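Long-range contacts in putative aminooxidase (Propionibacterium acnes, PDB 2BAC), which probably isomerises the double bonds of polyunsaturated fatty acids with the help of a bound flavin-adenine dinucleotide: residues G63-D68 with K195-T200; Y281-C286 with T326-R331; T293-V298 with V312-W317. All coordinates share one frame; numbering follows the deposited sequence.

Contact 1 of 3, residues G63-D68 with K195-T200; sequences GVPSYD and KGDLWT. With ODT ((11E,13E,15Z)-octadeca-11,13,15-trienoic acid), chain E.
W199 lays one face of its indole over the backbone of V64 and P65: the carbonyl O of V64 stands 3.6 Å above the indole plane, toward the rim, and the N of P65 lies over the same face. Beyond this overlap, Y67 brings its CB to W199 CZ3 at 3.7 Å. The indole is carried there with CG anti to the carbonyl carbon (chi1 -63°). In the main chain, G63 and W199 form an antiparallel hydrogen-bonded pair, W199 N to G63 O at 2.7 Å and G63 N to W199 O at 3.1 Å. Strands 62-63 and 199-200 make a minimal two-stranded sheet of this flavin amine oxidoreductase fold, at the edge of the fatty-acid site. V64 and L198 run side by side, with V64 CG1 pressed to 3.5 Å from L198 CD2, tighter than usual for carbons; V64 CG1 also lies 3.8 Å from C18 of the bound octadecatrienoic acid. The carboxylate of D197 passes across P65, D197 OD1 and OD2 both 3.7 Å from P65 CG. Y67 turns its ring end away from W199, bringing OH to 3.1 Å from C16 of the fatty acid, and hydrogen-bonds through that hydroxyl to the flavin-adenine dinucleotide.

Contact 2 of 3, residues Y281-C286 with T326-R331; sequences YMVDAC and TTYLLR. With ODT ((11E,13E,15Z)-octadeca-11,13,15-trienoic acid), chain E.
M282 and L329 face each other as a hydrogen-bonded pair, as do D284 and T327, and four backbone bonds run between these antiparallel strands. M282 N to L329 O is the straightest at 176° and 2.9 Å. From residues of the non-hydrogen-bonded pairs, CA-H groups reach carbonyls of the hydrogen-bonded ones, V283 CA to T327 O at 3.2 Å among them.

Polar side chains meet around a water on the face of M282, D284, L329 and T327. It donates toward M282 O and D284 OD2, though acceptors outnumber its protons, and lies 2.7 Å from T327 OG1.

Apolar contacts differ between the faces. On the face of M282 and L329, M282 CB touches L329 CD1, and farther along M282 SD meets R331 CD. On the face of Y281, V283 and Y328, the two tyrosine rings meet obliquely, planes at 36°, with Y281 OH 3.4 Å from Y328 CB; that hydroxyl is hydrogen-bonded to A167 O. The Y281 ring leans across to the neighbouring strand because chi1 (-167°) sets CG opposite the backbone N. V283 CG2 packs on Y328 CD1 at 3.8 Å.

The fatty acid lies against both rings, its C10 at the edge of Y281 and its C9 3.8 Å above one face of Y328. Flavin also touches Y281, V283 and Y328, an arrangement consistent with a fatty-acid site floored by the mixed sheet of this flavin amine oxidoreductase fold.

Contact 3 of 3, residues T293-V298 with V312-W317; sequences TISGYV and VYYHRW. With ODT ((11E,13E,15Z)-octadeca-11,13,15-trienoic acid), chain E.
Y297 and V312 stand side by side on two antiparallel strands, 295-297 and 312-315, neighbours in the seven-stranded mixed sheet of this flavin amine oxidoreductase fold. On its other side strand 295-297 bonds to strand 88-91, and strand 312-315 to strand 325-330.

Of the backbone hydrogen bonds, both belong to the pair G296 with Y313: Y313 N to G296 O is firm at 2.9 Å, whereas G296 N to Y313 O is weak. Past this pair a side chain takes over from the main chain, for S295 OG accepts H315 N at 2.9 Å in a nearly straight bond (165°). The S295 torsion (chi1 -67°) turns OG toward H315 N, and the hydroxyl also meets a water that may also donate to H315 O, at longer range and in competition with other acceptors. A second water joins I294 O to Y313 OH, donating to the carbonyl and accepting from the phenol.

Flat groups supply most of the remaining contact. V312 CG2, anti to its backbone N, comes down over the centre of the Y297 ring, 3.7 Å above the plane, as a CH-pi contact. Y313 swings its ring over G296, whose CA lies 4.1 Å from the ring centroid; with no side chain, G296 lets the phenol close over the main chain. H315 covers the T293-I294 peptide with one imidazole face, T293 C lying 3.4 Å from the plane.

The fatty acid lies along the side of the sheet bearing Y297 and V312. V312 CG2 is 3.4 Å from its C5, and S295 OG and Y314 CD1 approach C4. R88 NE is hydrogen-bonded to the fatty acid, and Y297 OH donates to its O1 in a short bond of 2.5 Å.

In the fold
All three contacts border the bound fatty acid at different places. Contact 1 touches the methyl end of the chain, contact 2 its middle, and contact 3 extends to the carboxylate. Contacts 2 and 3 are buried and belong to one mixed sheet: strands 312-315 and 325-330 are neighbours, joined by probable hydrogen bonds from Y314 N to T326 O and from Y328 N to V312 O, and contact 3 is nested in the loop that contact 2 closes. Contact 1, only partly buried, lies in a separate small sheet, its centre about 22 Å from that of contact 2. Its chemistry is mainly indole over backbone, against regular strand pairing in contact 2 and serine- and water-assisted pairing in contact 3.

Contact 1 of 3, residues G63-D68 with K195-T200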
loop_
_atom_site.group_PDB
_atom_site.type_symbol
_atom_site.label_atom_id
_atom_site.label_comp_id
_atom_site.label_asym_id
_atom_site.label_seq_id
_atom_site.Cartn_x
_atom_site.Cartn_y
_atom_site.Cartn_z
ATOM N N GLY A 63 -9.068 -7.040 0.048
ATOM C CA GLY A 63 -8.670 -7.212 1.446
ATOM C C GLY A 63 -8.774 -8.674 1.851
ATOM O O GLY A 63 -9.188 -9.519 1.051
ATOM N N VAL A 64 -8.375 -8.979 3.080
ATOM C CA VAL A 64 -8.508 -10.336 3.644
ATOM C C VAL A 64 -9.308 -10.251 4.953
ATOM O O VAL A 64 -9.375 -9.172 5.547
ATOM C CB VAL A 64 -7.101 -10.992 3.886
ATOM C CG1 VAL A 64 -6.411 -11.263 2.573
ATOM C CG2 VAL A 64 -6.211 -10.110 4.740
ATOM N N PRO A 65 -9.901 -11.381 5.421
ATOM C CA PRO A 65 -10.673 -11.406 6.677
ATOM C C PRO A 65 -9.969 -10.856 7.919
ATOM O O PRO A 65 -10.632 -10.509 8.893
ATOM C CB PRO A 65 -10.984 -12.903 6.866
ATOM C CG PRO A 65 -11.029 -13.435 5.519
ATOM C CD PRO A 65 -9.903 -12.718 4.796
ATOM N N SER A 66 -8.644 -10.784 7.903
ATOM C CA SER A 66 -7.903 -10.292 9.065
ATOM C C SER A 66 -7.721 -8.758 9.016
ATOM O O SER A 66 -7.003 -8.185 9.836
ATOM C CB SER A 66 -6.552 -11.019 9.202
ATOM O OG SER A 66 -5.735 -10.842 8.053
ATOM N N TYR A 67 -8.385 -8.111 8.062
ATOM C CA TYR A 67 -8.480 -6.644 8.004
ATOM C C TYR A 67 -9.454 -6.069 9.052
ATOM O O TYR A 67 -10.495 -5.483 8.696
ATOM C CB TYR A 67 -8.955 -6.221 6.602
ATOM C CG TYR A 67 -7.880 -6.050 5.564
ATOM C CD1 TYR A 67 -6.694 -6.779 5.601
ATOM C CD2 TYR A 67 -8.072 -5.159 4.511
ATOM C CE1 TYR A 67 -5.705 -6.581 4.614
ATOM C CE2 TYR A 67 -7.101 -4.965 3.530
ATOM C CZ TYR A 67 -5.934 -5.665 3.584
ATOM O OH TYR A 67 -4.998 -5.438 2.590
ATOM N N ASP A 68 -9.116 -6.209 10.334
ATOM C CA ASP A 68 -10.050 -5.857 11.414
ATOM C C ASP A 68 -10.383 -4.373 11.481
ATOM O O ASP A 68 -11.522 -4.007 11.783
ATOM C CB ASP A 68 -9.520 -6.320 12.785
ATOM C CG ASP A 68 -9.396 -7.842 12.881
ATOM O OD1 ASP A 68 -10.358 -8.559 12.537
ATOM O OD2 ASP A 68 -8.326 -8.323 13.284
ATOM N N LYS A 195 -5.694 -19.432 -0.371
ATOM C CA LYS A 195 -7.036 -20.026 -0.383
ATOM C C LYS A 195 -8.082 -19.246 -1.230
ATOM O O LYS A 195 -9.176 -19.745 -1.472
ATOM C CB LYS A 195 -7.516 -20.145 1.067
ATOM C CG LYS A 195 -8.937 -20.594 1.233
ATOM C CD LYS A 195 -9.269 -20.914 2.695
ATOM C CE LYS A 195 -10.631 -21.643 2.788
ATOM N NZ LYS A 195 -11.453 -21.140 3.935
ATOM N N GLY A 196 -7.754 -18.037 -1.680
ATOM C CA GLY A 196 -8.699 -17.206 -2.439
ATOM C C GLY A 196 -9.730 -16.551 -1.538
ATOM O O GLY A 196 -10.780 -16.097 -1.990
ATOM N N ASP A 197 -9.432 -16.493 -0.250
ATOM C CA ASP A 197 -10.342 -15.918 0.720
ATOM C C ASP A 197 -10.146 -14.377 0.756
ATOM O O ASP A 197 -9.548 -13.815 1.690
ATOM C CB ASP A 197 -10.068 -16.574 2.074
ATOM C CG ASP A 197 -11.173 -16.357 3.063
ATOM O OD1 ASP A 197 -12.163 -15.651 2.731
ATOM O OD2 ASP A 197 -11.046 -16.909 4.188
ATOM N N LEU A 198 -10.651 -13.707 -0.278
ATOM C CA LEU A 198 -10.326 -12.303 -0.533
ATOM C C LEU A 198 -11.584 -11.416 -0.690
ATOM O O LEU A 198 -12.501 -11.749 -1.439
ATOM C CB LEU A 198 -9.440 -12.196 -1.784
ATOM C CG LEU A 198 -8.086 -12.932 -1.696
ATOM C CD1 LEU A 198 -7.430 -13.037 -3.072
ATOM C CD2 LEU A 198 -7.127 -12.269 -0.687
ATOM N N TRP A 199 -11.590 -10.291 0.023
ATOM C CA TRP A 199 -12.649 -9.293 -0.058
ATOM C C TRP A 199 -12.500 -8.429 -1.293
ATOM O O TRP A 199 -11.397 -8.140 -1.737
ATOM C CB TRP A 199 -12.595 -8.334 1.139
ATOM C CG TRP A 199 -12.822 -8.924 2.474
ATOM C CD1 TRP A 199 -13.194 -10.193 2.758
ATOM C CD2 TRP A 199 -12.718 -8.241 3.730
ATOM N NE1 TRP A 199 -13.333 -10.353 4.113
ATOM C CE2 TRP A 199 -13.044 -9.171 4.738
ATOM C CE3 TRP A 199 -12.396 -6.928 4.100
ATOM C CZ2 TRP A 199 -13.044 -8.840 6.098
ATOM C CZ3 TRP A 199 -12.399 -6.599 5.448
ATOM C CH2 TRP A 199 -12.719 -7.556 6.431
ATOM N N THR A 200 -13.636 -8.009 -1.824
ATOM C CA THR A 200 -13.716 -6.966 -2.827
ATOM C C THR A 200 -15.039 -6.222 -2.644
ATOM O O THR A 200 -15.933 -6.673 -1.925
ATOM C CB THR A 200 -13.665 -7.519 -4.266
ATOM O OG1 THR A 200 -14.779 -8.389 -4.488
ATOM C CG2 THR A 200 -12.363 -8.260 -4.527
HETATM O O1 ODT E . -5.425 -13.126 -7.697
HETATM C C1 ODT E . -6.631 -13.176 -7.992
HETATM O O2 ODT E . -7.339 -14.188 -7.776
HETATM C C2 ODT E . -7.210 -11.947 -8.630
HETATM C C3 ODT E . -6.159 -10.840 -8.538
HETATM C C4 ODT E . -6.330 -9.794 -9.632
HETATM C C5 ODT E . -5.017 -9.055 -9.854
HETATM C C6 ODT E . -5.104 -7.692 -9.199
HETATM C C7 ODT E . -3.754 -7.027 -9.032
HETATM C C8 ODT E . -3.638 -6.438 -7.638
HETATM C C9 ODT E . -2.804 -5.186 -7.758
HETATM C C10 ODT E . -2.212 -4.599 -6.479
HETATM C C11 ODT E . -2.608 -5.159 -5.131
HETATM C C12 ODT E . -1.955 -4.540 -4.157
HETATM C C13 ODT E . -2.022 -4.764 -2.716
HETATM C C14 ODT E . -2.769 -5.640 -2.079
HETATM C C15 ODT E . -2.633 -5.647 -0.626
HETATM C C16 ODT E . -3.317 -6.486 0.158
HETATM C C17 ODT E . -4.306 -7.518 -0.362
HETATM C C18 ODT E . -4.898 -8.300 0.800
#

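Contact 2 of 3, residues Y281-C286 with T326-R331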
loop_
_atom_site.group_PDB
_atom_site.type_symbol
_atom_site.label_atom_id
_atom_site.label_comp_id
_atom_site.label_asym_id
_atom_site.label_seq_id
_atom_site.Cartn_x
_atom_site.Cartn_y
_atom_site.Cartn_z
ATOM N N TYR A 281 4.690 2.314 -9.427
ATOM C CA TYR A 281 3.750 1.248 -9.810
ATOM C C TYR A 281 2.707 1.822 -10.796
ATOM O O TYR A 281 1.985 2.790 -10.469
ATOM C CB TYR A 281 3.104 0.708 -8.525
ATOM C CG TYR A 281 2.334 -0.592 -8.612
ATOM C CD1 TYR A 281 2.753 -1.633 -9.446
ATOM C CD2 TYR A 281 1.191 -0.802 -7.805
ATOM C CE1 TYR A 281 2.045 -2.837 -9.506
ATOM C CE2 TYR A 281 0.485 -2.005 -7.849
ATOM C CZ TYR A 281 0.915 -3.012 -8.709
ATOM O OH TYR A 281 0.231 -4.205 -8.767
ATOM N N MET A 282 2.669 1.251 -12.012
ATOM C CA MET A 282 1.864 1.786 -13.115
ATOM C C MET A 282 0.698 0.886 -13.499
ATOM O O MET A 282 0.883 -0.295 -13.778
ATOM C CB MET A 282 2.722 2.028 -14.360
ATOM C CG MET A 282 1.961 2.685 -15.513
ATOM S SD MET A 282 3.090 3.461 -16.675
ATOM C CE MET A 282 2.819 2.563 -18.199
ATOM N N VAL A 283 -0.488 1.487 -13.523
ATOM C CA VAL A 283 -1.733 0.822 -13.841
ATOM C C VAL A 283 -2.260 1.420 -15.142
ATOM O O VAL A 283 -2.205 2.644 -15.336
ATOM C CB VAL A 283 -2.786 1.043 -12.711
ATOM C CG1 VAL A 283 -4.103 0.300 -13.023
ATOM C CG2 VAL A 283 -2.202 0.650 -11.315
ATOM N N ASP A 284 -2.756 0.560 -16.034
ATOM C CA ASP A 284 -3.453 1.013 -17.235
ATOM C C ASP A 284 -4.840 0.383 -17.327
ATOM O O ASP A 284 -4.948 -0.850 -17.343
ATOM C CB ASP A 284 -2.648 0.664 -18.487
ATOM C CG ASP A 284 -1.373 1.475 -18.618
ATOM O OD1 ASP A 284 -1.387 2.451 -19.402
ATOM O OD2 ASP A 284 -0.364 1.140 -17.948
ATOM N N ALA A 285 -5.884 1.223 -17.386
ATOM C CA ALA A 285 -7.269 0.777 -17.594
ATOM C C ALA A 285 -7.514 0.549 -19.066
ATOM O O ALA A 285 -7.546 1.518 -19.837
ATOM C CB ALA A 285 -8.264 1.813 -17.081
ATOM N N CYS A 286 -7.712 -0.714 -19.444
ATOM C CA CYS A 286 -7.700 -1.115 -20.842
ATOM C C CYS A 286 -9.013 -1.717 -21.275
ATOM O O CYS A 286 -9.645 -2.445 -20.518
ATOM C CB CYS A 286 -6.604 -2.153 -21.120
ATOM S SG CYS A 286 -4.913 -1.719 -20.617
ATOM N N THR A 326 -7.540 -3.870 -16.038
ATOM C CA THR A 326 -6.377 -3.111 -15.577
ATOM C C THR A 326 -5.153 -3.994 -15.576
ATOM O O THR A 326 -5.222 -5.166 -15.188
ATOM C CB THR A 326 -6.583 -2.469 -14.174
ATOM O OG1 THR A 326 -7.290 -3.371 -13.298
ATOM C CG2 THR A 326 -7.340 -1.122 -14.315
ATOM N N THR A 327 -4.046 -3.424 -16.061
ATOM C CA THR A 327 -2.735 -4.077 -16.058
ATOM C C THR A 327 -1.820 -3.428 -15.038
ATOM O O THR A 327 -1.975 -2.232 -14.736
ATOM C CB THR A 327 -2.060 -3.979 -17.428
ATOM O OG1 THR A 327 -1.792 -2.595 -17.753
ATOM C CG2 THR A 327 -2.933 -4.686 -18.522
ATOM N N TYR A 328 -0.853 -4.207 -14.537
ATOM C CA TYR A 328 0.050 -3.770 -13.461
ATOM C C TYR A 328 1.523 -4.063 -13.756
ATOM O O TYR A 328 1.894 -5.210 -14.062
ATOM C CB TYR A 328 -0.367 -4.410 -12.126
ATOM C CG TYR A 328 -1.819 -4.148 -11.807
ATOM C CD1 TYR A 328 -2.191 -3.104 -10.972
ATOM C CD2 TYR A 328 -2.831 -4.908 -12.411
ATOM C CE1 TYR A 328 -3.532 -2.835 -10.706
ATOM C CE2 TYR A 328 -4.177 -4.652 -12.161
ATOM C CZ TYR A 328 -4.526 -3.615 -11.312
ATOM O OH TYR A 328 -5.857 -3.371 -11.080
ATOM N N LEU A 329 2.359 -3.021 -13.653
ATOM C CA LEU A 329 3.802 -3.144 -13.901
ATOM C C LEU A 329 4.626 -2.202 -13.002
ATOM O O LEU A 329 4.118 -1.188 -12.519
ATOM C CB LEU A 329 4.120 -2.874 -15.386
ATOM C CG LEU A 329 3.899 -1.468 -15.981
ATOM C CD1 LEU A 329 5.111 -0.589 -15.798
ATOM C CD2 LEU A 329 3.527 -1.550 -17.480
ATOM N N LEU A 330 5.896 -2.541 -12.796
ATOM C CA LEU A 330 6.801 -1.703 -12.026
ATOM C C LEU A 330 7.836 -1.043 -12.923
ATOM O O LEU A 330 8.355 -1.671 -13.845
ATOM C CB LEU A 330 7.494 -2.522 -10.932
ATOM C CG LEU A 330 6.840 -2.505 -9.550
ATOM C CD1 LEU A 330 7.579 -3.463 -8.598
ATOM C CD2 LEU A 330 6.786 -1.082 -8.951
ATOM N N ARG A 331 8.125 0.230 -12.651
ATOM C CA ARG A 331 9.066 0.999 -13.465
ATOM C C ARG A 331 10.449 1.188 -12.828
ATOM O O ARG A 331 11.336 1.757 -13.462
ATOM C CB ARG A 331 8.468 2.371 -13.786
ATOM C CG ARG A 331 7.209 2.310 -14.626
ATOM C CD ARG A 331 6.549 3.676 -14.749
ATOM N NE ARG A 331 7.451 4.626 -15.387
ATOM C CZ ARG A 331 7.351 5.947 -15.309
ATOM N NH1 ARG A 331 6.366 6.508 -14.634
ATOM N NH2 ARG A 331 8.245 6.722 -15.931
HETATM O O1 ODT E . -5.425 -13.126 -7.697
HETATM C C1 ODT E . -6.631 -13.176 -7.992
HETATM O O2 ODT E . -7.339 -14.188 -7.776
HETATM C C2 ODT E . -7.210 -11.947 -8.630
HETATM C C3 ODT E . -6.159 -10.840 -8.538
HETATM C C4 ODT E . -6.330 -9.794 -9.632
HETATM C C5 ODT E . -5.017 -9.055 -9.854
HETATM C C6 ODT E . -5.104 -7.692 -9.199
HETATM C C7 ODT E . -3.754 -7.027 -9.032
HETATM C C8 ODT E . -3.638 -6.438 -7.638
HETATM C C9 ODT E . -2.804 -5.186 -7.758
HETATM C C10 ODT E . -2.212 -4.599 -6.479
HETATM C C11 ODT E . -2.608 -5.159 -5.131
HETATM C C12 ODT E . -1.955 -4.540 -4.157
HETATM C C13 ODT E . -2.022 -4.764 -2.716
HETATM C C14 ODT E . -2.769 -5.640 -2.079
HETATM C C15 ODT E . -2.633 -5.647 -0.626
HETATM C C16 ODT E . -3.317 -6.486 0.158
HETATM C C17 ODT E . -4.306 -7.518 -0.362
HETATM C C18 ODT E . -4.898 -8.300 0.800
HETATM O O HOH W 1 0.265 -1.279 -16.527
#

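Contact 3 of 3, residues T293-V298 with V312-W317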
loop_
_atom_site.group_PDB
_atom_site.type_symbol
_atom_site.label_atom_id
_atom_site.label_comp_id
_atom_site.label_asym_id
_atom_site.label_seq_id
_atom_site.Cartn_x
_atom_site.Cartn_y
_atom_site.Cartn_z
ATOM N N THR A 293 -11.280 -14.564 -19.145
ATOM C CA THR A 293 -12.339 -15.206 -18.357
ATOM C C THR A 293 -11.961 -15.242 -16.873
ATOM O O THR A 293 -12.760 -15.642 -16.022
ATOM C CB THR A 293 -12.593 -16.676 -18.832
ATOM O OG1 THR A 293 -11.353 -17.406 -18.873
ATOM C CG2 THR A 293 -13.250 -16.705 -20.209
ATOM N N ILE A 294 -10.738 -14.791 -16.593
ATOM C CA ILE A 294 -10.091 -14.943 -15.329
ATOM C C ILE A 294 -8.892 -13.982 -15.280
ATOM O O ILE A 294 -8.415 -13.496 -16.321
ATOM C CB ILE A 294 -9.643 -16.416 -15.162
ATOM C CG1 ILE A 294 -9.209 -16.732 -13.714
ATOM C CG2 ILE A 294 -8.559 -16.786 -16.183
ATOM C CD1 ILE A 294 -9.269 -18.256 -13.388
ATOM N N SER A 295 -8.421 -13.684 -14.071
ATOM C CA SER A 295 -7.259 -12.813 -13.893
ATOM C C SER A 295 -5.988 -13.618 -14.136
ATOM O O SER A 295 -5.977 -14.834 -13.946
ATOM C CB SER A 295 -7.262 -12.181 -12.509
ATOM O OG SER A 295 -8.362 -11.277 -12.397
ATOM N N GLY A 296 -4.934 -12.942 -14.578
ATOM C CA GLY A 296 -3.675 -13.610 -14.931
ATOM C C GLY A 296 -2.463 -12.976 -14.272
ATOM O O GLY A 296 -2.286 -11.755 -14.362
ATOM N N TYR A 297 -1.669 -13.818 -13.599
ATOM C CA TYR A 297 -0.371 -13.488 -13.013
ATOM C C TYR A 297 0.699 -14.060 -13.905
ATOM O O TYR A 297 0.491 -15.112 -14.501
ATOM C CB TYR A 297 -0.190 -14.155 -11.654
ATOM C CG TYR A 297 -1.004 -13.559 -10.538
ATOM C CD1 TYR A 297 -0.382 -12.902 -9.471
ATOM C CD2 TYR A 297 -2.396 -13.656 -10.542
ATOM C CE1 TYR A 297 -1.121 -12.370 -8.431
ATOM C CE2 TYR A 297 -3.149 -13.100 -9.524
ATOM C CZ TYR A 297 -2.505 -12.455 -8.469
ATOM O OH TYR A 297 -3.245 -11.900 -7.450
ATOM N N VAL A 298 1.851 -13.382 -13.957
ATOM C CA VAL A 298 2.994 -13.782 -14.791
ATOM C C VAL A 298 4.274 -13.756 -13.937
ATOM O O VAL A 298 5.035 -12.781 -13.951
ATOM C CB VAL A 298 3.132 -12.856 -16.055
ATOM C CG1 VAL A 298 4.156 -13.413 -17.066
ATOM C CG2 VAL A 298 1.753 -12.641 -16.724
ATOM N N VAL A 312 0.757 -8.782 -13.713
ATOM C CA VAL A 312 -0.595 -9.283 -13.422
ATOM C C VAL A 312 -1.635 -8.380 -14.114
ATOM O O VAL A 312 -1.356 -7.226 -14.421
ATOM C CB VAL A 312 -0.866 -9.298 -11.891
ATOM C CG1 VAL A 312 -0.750 -7.867 -11.326
ATOM C CG2 VAL A 312 -2.239 -9.915 -11.551
ATOM N N TYR A 313 -2.818 -8.908 -14.392
ATOM C CA TYR A 313 -3.920 -8.066 -14.878
ATOM C C TYR A 313 -5.230 -8.520 -14.291
ATOM O O TYR A 313 -5.398 -9.693 -13.966
ATOM C CB TYR A 313 -4.004 -8.026 -16.410
ATOM C CG TYR A 313 -4.173 -9.371 -17.077
ATOM C CD1 TYR A 313 -5.414 -9.998 -17.149
ATOM C CD2 TYR A 313 -3.081 -10.017 -17.636
ATOM C CE1 TYR A 313 -5.543 -11.244 -17.765
ATOM C CE2 TYR A 313 -3.208 -11.236 -18.263
ATOM C CZ TYR A 313 -4.426 -11.849 -18.329
ATOM O OH TYR A 313 -4.496 -13.087 -18.952
ATOM N N TYR A 314 -6.162 -7.583 -14.195
ATOM C CA TYR A 314 -7.353 -7.765 -13.375
ATOM C C TYR A 314 -8.634 -7.918 -14.174
ATOM O O TYR A 314 -9.063 -6.998 -14.878
ATOM C CB TYR A 314 -7.476 -6.595 -12.397
ATOM C CG TYR A 314 -8.652 -6.615 -11.451
ATOM C CD1 TYR A 314 -9.219 -7.812 -10.988
ATOM C CD2 TYR A 314 -9.164 -5.416 -10.961
ATOM C CE1 TYR A 314 -10.294 -7.800 -10.086
ATOM C CE2 TYR A 314 -10.226 -5.392 -10.054
ATOM C CZ TYR A 314 -10.799 -6.577 -9.624
ATOM O OH TYR A 314 -11.872 -6.502 -8.746
ATOM N N HIS A 315 -9.243 -9.093 -14.020
ATOM C CA HIS A 315 -10.543 -9.414 -14.591
ATOM C C HIS A 315 -11.622 -9.153 -13.536
ATOM O O HIS A 315 -11.852 -9.975 -12.667
ATOM C CB HIS A 315 -10.547 -10.880 -15.051
ATOM C CG HIS A 315 -11.832 -11.333 -15.679
ATOM N ND1 HIS A 315 -12.688 -12.227 -15.067
ATOM C CD2 HIS A 315 -12.400 -11.025 -16.869
ATOM C CE1 HIS A 315 -13.726 -12.449 -15.854
ATOM N NE2 HIS A 315 -13.575 -11.735 -16.954
ATOM N N ARG A 316 -12.291 -8.008 -13.642
ATOM C CA ARG A 316 -13.230 -7.539 -12.622
ATOM C C ARG A 316 -14.683 -7.889 -12.929
ATOM O O ARG A 316 -15.326 -8.546 -12.134
ATOM C CB ARG A 316 -13.087 -6.022 -12.455
ATOM C CG ARG A 316 -13.896 -5.430 -11.323
ATOM C CD ARG A 316 -13.383 -4.066 -10.970
ATOM N NE ARG A 316 -14.320 -3.297 -10.159
ATOM C CZ ARG A 316 -14.492 -3.422 -8.852
ATOM N NH1 ARG A 316 -13.824 -4.331 -8.155
ATOM N NH2 ARG A 316 -15.364 -2.640 -8.228
ATOM N N TRP A 317 -15.189 -7.458 -14.080
ATOM C CA TRP A 317 -16.593 -7.674 -14.455
ATOM C C TRP A 317 -16.741 -8.804 -15.474
ATOM O O TRP A 317 -16.530 -8.609 -16.662
ATOM C CB TRP A 317 -17.204 -6.372 -15.006
ATOM C CG TRP A 317 -17.135 -5.232 -14.017
ATOM C CD1 TRP A 317 -16.442 -4.067 -14.155
ATOM C CD2 TRP A 317 -17.749 -5.183 -12.734
ATOM N NE1 TRP A 317 -16.612 -3.275 -13.058
ATOM C CE2 TRP A 317 -17.403 -3.936 -12.156
ATOM C CE3 TRP A 317 -18.574 -6.058 -12.017
ATOM C CZ2 TRP A 317 -17.847 -3.545 -10.893
ATOM C CZ3 TRP A 317 -19.021 -5.659 -10.745
ATOM C CH2 TRP A 317 -18.646 -4.417 -10.202
HETATM O O1 ODT E . -5.425 -13.126 -7.697
HETATM C C1 ODT E . -6.631 -13.176 -7.992
HETATM O O2 ODT E . -7.339 -14.188 -7.776
HETATM C C2 ODT E . -7.210 -11.947 -8.630
HETATM C C3 ODT E . -6.159 -10.840 -8.538
HETATM C C4 ODT E . -6.330 -9.794 -9.632
HETATM C C5 ODT E . -5.017 -9.055 -9.854
HETATM C C6 ODT E . -5.104 -7.692 -9.199
HETATM C C7 ODT E . -3.754 -7.027 -9.032
HETATM C C8 ODT E . -3.638 -6.438 -7.638
HETATM C C9 ODT E . -2.804 -5.186 -7.758
HETATM C C10 ODT E . -2.212 -4.599 -6.479
HETATM C C11 ODT E . -2.608 -5.159 -5.131
HETATM C C12 ODT E . -1.955 -4.540 -4.157
HETATM C C13 ODT E . -2.022 -4.764 -2.716
HETATM C C14 ODT E . -2.769 -5.640 -2.079
HETATM C C15 ODT E . -2.633 -5.647 -0.626
HETATM C C16 ODT E . -3.317 -6.486 0.158
HETATM C C17 ODT E . -4.306 -7.518 -0.362
HETATM C C18 ODT E . -4.898 -8.300 0.800
HETATM O O HOH W 2 -6.830 -14.610 -18.246
HETATM O O HOH W 3 -10.315 -12.156 -10.747
#